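Local coordinates for PrimPol AEP domain (PP-N190) (Cyanophage S-2L, PDB 6ZP9), which probably primes and extends DNA strands as the archaeo-eukaryotic primase domain of the primase-polymerase of a cyanophage whose own DNA carries 2-aminoadenine in place of adenine, at residues R27-W39 against A48-A61. Numbering follows the deposited sequence.
Sequences RKDIATTRYRAIW and AWTTPLTGATVQDA
The ring of Tyr35 lies between its own strand, 34-38, and helix 55-61, its CG anti to the backbone N (chi1 180°), which sends the ring under the helix. Val58 CG2 sits over one face, 4.0 Å from the centroid of the Tyr35 ring, in a CH-pi contact. Thr51 CG2 and Ala61 CB meet the edge of the ring, and Leu53 CD1 packs 3.8 Å from Tyr35 CD1. Beyond the ring, Tyr35 OH is hydrogen-bonded to Ser68 of the next strand, giving this buried hydroxyl a polar partner. Ala37 CB completes the packed side, 3.8 Å from Ala61 CB.

The strands run antiparallel, joined by reciprocal backbone bonds in the pairs Tyr35-Thr51 and Ala37-Trp49; Leu53 N to Thr33 O (3.1 Å) prolongs the ladder.

The other face is looser and more polar. Arg34, bent at chi2 and chi3, folds its guanidinium flat over the Thr51-Pro52 peptide, with Thr51 C 3.7 Å above the plane, while NH2 forms a salt bridge with Asp77. A water bridges Arg34 NH2 and Thr50 O. The extended Arg36 instead lays its guanidinium over the Ala48 methyl, CZ to CB 3.6 Å, alongside Thr50.

The whole is a beta hairpin at the edge of a four-stranded antiparallel sheet, with the helix that follows running along one face, nearly parallel to strand 34-38 (9°).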
loop_
_atom_site.group_PDB
_atom_site.type_symbol
_atom_site.label_atom_id
_atom_site.label_comp_id
_atom_site.label_asym_id
_atom_site.label_seq_id
_atom_site.Cartn_x
_atom_site.Cartn_y
_atom_site.Cartn_z
ATOM N N ARG A 27 -8.919 -1.006 7.101
ATOM C CA ARG A 27 -9.454 -1.529 8.366
ATOM C C ARG A 27 -8.360 -1.673 9.426
ATOM O O ARG A 27 -8.392 -2.577 10.266
ATOM C CB ARG A 27 -10.201 -2.845 8.137
ATOM C CG ARG A 27 -11.406 -2.652 7.206
ATOM C CD ARG A 27 -12.107 -3.962 6.818
ATOM N NE ARG A 27 -12.632 -4.667 7.980
ATOM C CZ ARG A 27 -13.833 -4.448 8.503
ATOM N NH1 ARG A 27 -14.634 -3.541 7.961
ATOM N NH2 ARG A 27 -14.236 -5.137 9.562
ATOM N N LYS A 28 -7.395 -0.757 9.410
ATOM C CA LYS A 28 -6.276 -0.772 10.340
ATOM C C LYS A 28 -6.536 0.135 11.541
ATOM O O LYS A 28 -7.469 0.943 11.569
ATOM C CB LYS A 28 -4.987 -0.356 9.632
ATOM C CG LYS A 28 -4.417 -1.432 8.744
ATOM C CD LYS A 28 -3.206 -0.913 7.964
ATOM C CE LYS A 28 -1.991 -0.807 8.870
ATOM N NZ LYS A 28 -1.451 -2.146 9.283
ATOM N N ASP A 29 -5.688 -0.022 12.547
ATOM C CA ASP A 29 -5.770 0.686 13.817
ATOM C C ASP A 29 -4.550 1.589 13.893
ATOM O O ASP A 29 -3.420 1.097 13.836
ATOM C CB ASP A 29 -5.801 -0.324 14.970
ATOM C CG ASP A 29 -5.923 0.318 16.346
ATOM O OD1 ASP A 29 -5.758 1.549 16.484
ATOM O OD2 ASP A 29 -6.188 -0.435 17.313
ATOM N N ILE A 30 -4.769 2.902 14.011
ATOM C CA ILE A 30 -3.616 3.796 13.999
ATOM C C ILE A 30 -2.642 3.452 15.126
ATOM O O ILE A 30 -1.427 3.568 14.955
ATOM C CB ILE A 30 -4.046 5.274 14.061
ATOM C CG1 ILE A 30 -2.816 6.153 13.818
ATOM C CG2 ILE A 30 -4.685 5.609 15.420
ATOM C CD1 ILE A 30 -3.118 7.587 13.518
ATOM N N ALA A 31 -3.150 2.981 16.268
ATOM C CA ALA A 31 -2.294 2.658 17.408
ATOM C C ALA A 31 -1.293 1.545 17.117
ATOM O O ALA A 31 -0.274 1.448 17.811
ATOM C CB ALA A 31 -3.149 2.252 18.613
ATOM N N THR A 32 -1.562 0.684 16.137
ATOM C CA THR A 32 -0.662 -0.420 15.829
ATOM C C THR A 32 -0.070 -0.306 14.428
ATOM O O THR A 32 0.580 -1.253 13.961
ATOM C CB THR A 32 -1.379 -1.764 15.985
ATOM O OG1 THR A 32 -2.526 -1.787 15.137
ATOM C CG2 THR A 32 -1.843 -1.973 17.427
ATOM N N THR A 33 -0.267 0.821 13.748
ATOM C CA THR A 33 0.218 0.977 12.384
ATOM C C THR A 33 1.690 1.381 12.386
ATOM O O THR A 33 2.110 2.252 13.154
ATOM C CB THR A 33 -0.632 2.010 11.637
ATOM O OG1 THR A 33 -1.961 1.496 11.476
ATOM C CG2 THR A 33 -0.052 2.317 10.257
ATOM N N ARG A 34 2.471 0.736 11.526
ATOM C CA ARG A 34 3.904 0.966 11.441
ATOM C C ARG A 34 4.219 1.901 10.279
ATOM O O ARG A 34 3.767 1.680 9.150
ATOM C CB ARG A 34 4.651 -0.360 11.278
ATOM C CG ARG A 34 4.444 -1.318 12.434
ATOM C CD ARG A 34 4.971 -0.720 13.727
ATOM N NE ARG A 34 6.418 -0.524 13.676
ATOM C CZ ARG A 34 7.126 -0.012 14.672
ATOM N NH1 ARG A 34 6.517 0.357 15.789
ATOM N NH2 ARG A 34 8.438 0.129 14.553
ATOM N N TYR A 35 4.992 2.940 10.569
ATOM C CA TYR A 35 5.437 3.927 9.600
ATOM C C TYR A 35 6.875 3.632 9.194
ATOM O O TYR A 35 7.699 3.244 10.030
ATOM C CB TYR A 35 5.338 5.322 10.214
ATOM C CG TYR A 35 5.761 6.485 9.353
ATOM C CD1 TYR A 35 5.097 6.780 8.164
ATOM C CD2 TYR A 35 6.797 7.334 9.758
ATOM C CE1 TYR A 35 5.471 7.870 7.382
ATOM C CE2 TYR A 35 7.178 8.426 8.981
ATOM C CZ TYR A 35 6.509 8.691 7.798
ATOM O OH TYR A 35 6.865 9.777 7.018
ATOM N N ARG A 36 7.172 3.796 7.908
ATOM C CA ARG A 36 8.546 3.709 7.420
ATOM C C ARG A 36 8.826 4.952 6.597
ATOM O O ARG A 36 8.105 5.241 5.638
ATOM C CB ARG A 36 8.791 2.440 6.588
ATOM C CG ARG A 36 10.284 2.159 6.365
ATOM C CD ARG A 36 10.576 0.758 5.829
ATOM N NE ARG A 36 11.776 0.734 4.989
ATOM C CZ ARG A 36 12.959 0.238 5.348
ATOM N NH1 ARG A 36 13.977 0.293 4.498
ATOM N NH2 ARG A 36 13.126 -0.316 6.543
ATOM N N ALA A 37 9.841 5.709 6.988
ATOM C CA ALA A 37 10.288 6.865 6.224
ATOM C C ALA A 37 11.553 6.457 5.475
ATOM O O ALA A 37 12.521 5.998 6.092
ATOM C CB ALA A 37 10.542 8.060 7.145
ATOM N N ILE A 38 11.537 6.593 4.151
ATOM C CA ILE A 38 12.642 6.157 3.305
ATOM C C ILE A 38 13.203 7.366 2.572
ATOM O O ILE A 38 12.443 8.151 1.991
ATOM C CB ILE A 38 12.208 5.073 2.302
ATOM C CG1 ILE A 38 11.504 3.927 3.038
ATOM C CG2 ILE A 38 13.418 4.564 1.522
ATOM C CD1 ILE A 38 11.094 2.800 2.132
ATOM N N TRP A 39 14.530 7.511 2.598
ATOM C CA TRP A 39 15.168 8.646 1.943
ATOM C C TRP A 39 15.110 8.485 0.421
ATOM O O TRP A 39 15.368 7.398 -0.104
ATOM C CB TRP A 39 16.616 8.766 2.413
ATOM C CG TRP A 39 17.257 10.044 2.013
ATOM C CD1 TRP A 39 18.263 10.212 1.096
ATOM C CD2 TRP A 39 16.935 11.348 2.504
ATOM N NE1 TRP A 39 18.583 11.551 0.988
ATOM C CE2 TRP A 39 17.785 12.265 1.845
ATOM C CE3 TRP A 39 16.014 11.831 3.435
ATOM C CZ2 TRP A 39 17.733 13.637 2.089
ATOM C CZ3 TRP A 39 15.968 13.197 3.680
ATOM C CH2 TRP A 39 16.827 14.084 3.009
ATOM N N ALA A 48 16.598 4.400 6.912
ATOM C CA ALA A 48 15.148 4.529 7.001
ATOM C C ALA A 48 14.705 4.610 8.460
ATOM O O ALA A 48 15.335 4.042 9.354
ATOM C CB ALA A 48 14.457 3.344 6.320
ATOM N N TRP A 49 13.611 5.333 8.702
ATOM C CA TRP A 49 12.976 5.338 10.017
ATOM C C TRP A 49 11.933 4.237 10.074
ATOM O O TRP A 49 11.155 4.067 9.135
ATOM C CB TRP A 49 12.270 6.659 10.312
ATOM C CG TRP A 49 13.085 7.897 10.251
ATOM C CD1 TRP A 49 14.384 8.028 9.850
ATOM C CD2 TRP A 49 12.638 9.205 10.606
ATOM N NE1 TRP A 49 14.777 9.347 9.938
ATOM C CE2 TRP A 49 13.717 10.088 10.400
ATOM C CE3 TRP A 49 11.424 9.717 11.087
ATOM C CZ2 TRP A 49 13.620 11.453 10.654
ATOM C CZ3 TRP A 49 11.327 11.075 11.333
ATOM C CH2 TRP A 49 12.420 11.927 11.119
ATOM N N THR A 50 11.902 3.510 11.183
ATOM C CA THR A 50 10.871 2.508 11.426
ATOM C C THR A 50 10.283 2.814 12.796
ATOM O O THR A 50 10.969 2.701 13.817
ATOM C CB THR A 50 11.434 1.097 11.366
ATOM O OG1 THR A 50 12.580 1.026 12.211
ATOM C CG2 THR A 50 11.860 0.758 9.959
ATOM N N THR A 51 9.013 3.192 12.833
ATOM C CA THR A 51 8.485 3.839 14.023
ATOM C C THR A 51 6.962 3.753 13.990
ATOM O O THR A 51 6.376 3.512 12.929
ATOM C CB THR A 51 8.959 5.297 14.080
ATOM O OG1 THR A 51 8.698 5.850 15.371
ATOM C CG2 THR A 51 8.269 6.123 13.011
ATOM N N PRO A 52 6.296 3.907 15.137
ATOM C CA PRO A 52 4.833 4.030 15.117
ATOM C C PRO A 52 4.393 5.237 14.298
ATOM O O PRO A 52 5.074 6.266 14.230
ATOM C CB PRO A 52 4.472 4.199 16.596
ATOM C CG PRO A 52 5.606 3.519 17.342
ATOM C CD PRO A 52 6.826 3.786 16.514
ATOM N N LEU A 53 3.239 5.099 13.651
ATOM C CA LEU A 53 2.677 6.196 12.866
ATOM C C LEU A 53 2.049 7.221 13.808
ATOM O O LEU A 53 1.075 6.917 14.499
ATOM C CB LEU A 53 1.643 5.675 11.872
ATOM C CG LEU A 53 0.917 6.742 11.053
ATOM C CD1 LEU A 53 1.860 7.357 10.048
ATOM C CD2 LEU A 53 -0.312 6.156 10.354
ATOM N N THR A 54 2.622 8.423 13.859
ATOM C CA THR A 54 2.057 9.543 14.601
ATOM C C THR A 54 2.188 10.798 13.754
ATOM O O THR A 54 3.042 10.890 12.871
ATOM C CB THR A 54 2.742 9.767 15.968
ATOM O OG1 THR A 54 4.027 10.373 15.784
ATOM C CG2 THR A 54 2.902 8.449 16.730
ATOM N N GLY A 55 1.322 11.774 14.032
ATOM C CA GLY A 55 1.363 13.009 13.267
ATOM C C GLY A 55 2.673 13.749 13.437
ATOM O O GLY A 55 3.219 14.288 12.477
ATOM N N ALA A 56 3.205 13.769 14.661
ATOM C CA ALA A 56 4.454 14.487 14.907
ATOM C C ALA A 56 5.617 13.839 14.162
ATOM O O ALA A 56 6.512 14.534 13.661
ATOM C CB ALA A 56 4.741 14.543 16.409
ATOM N N THR A 57 5.616 12.508 14.071
ATOM C CA THR A 57 6.706 11.822 13.387
ATOM C C THR A 57 6.613 12.002 11.879
ATOM O O THR A 57 7.626 12.255 11.216
ATOM C CB THR A 57 6.703 10.345 13.759
ATOM O OG1 THR A 57 6.863 10.223 15.176
ATOM C CG2 THR A 57 7.832 9.628 13.066
ATOM N N VAL A 58 5.409 11.893 11.316
ATOM C CA VAL A 58 5.258 12.166 9.890
ATOM C C VAL A 58 5.631 13.612 9.584
ATOM O O VAL A 58 6.332 13.893 8.604
ATOM C CB VAL A 58 3.832 11.833 9.415
ATOM C CG1 VAL A 58 3.682 12.174 7.938
ATOM C CG2 VAL A 58 3.533 10.370 9.657
ATOM N N GLN A 59 5.185 14.547 10.424
ATOM C CA GLN A 59 5.562 15.944 10.236
ATOM C C GLN A 59 7.075 16.102 10.132
ATOM O O GLN A 59 7.581 16.788 9.235
ATOM C CB GLN A 59 5.010 16.790 11.388
ATOM C CG GLN A 59 5.394 18.259 11.302
ATOM C CD GLN A 59 4.652 18.983 10.194
ATOM O OE1 GLN A 59 3.614 18.523 9.712
ATOM N NE2 GLN A 59 5.183 20.119 9.781
ATOM N N ASP A 60 7.811 15.442 11.034
ATOM C CA ASP A 60 9.268 15.536 11.065
ATOM C C ASP A 60 9.906 14.865 9.852
ATOM O O ASP A 60 10.841 15.411 9.252
ATOM C CB ASP A 60 9.789 14.905 12.354
ATOM C CG ASP A 60 11.236 15.267 12.640
ATOM O OD1 ASP A 60 11.701 16.308 12.130
ATOM O OD2 ASP A 60 11.908 14.519 13.385
ATOM N N ALA A 61 9.428 13.675 9.480
ATOM C CA ALA A 61 10.014 12.975 8.340
ATOM C C ALA A 61 9.771 13.725 7.031
ATOM O O ALA A 61 10.679 13.840 6.198
ATOM C CB ALA A 61 9.452 11.554 8.255
HETATM O O HOH W 1 0.812 4.569 16.086
HETATM O O HOH W 2 10.843 0.758 16.303
#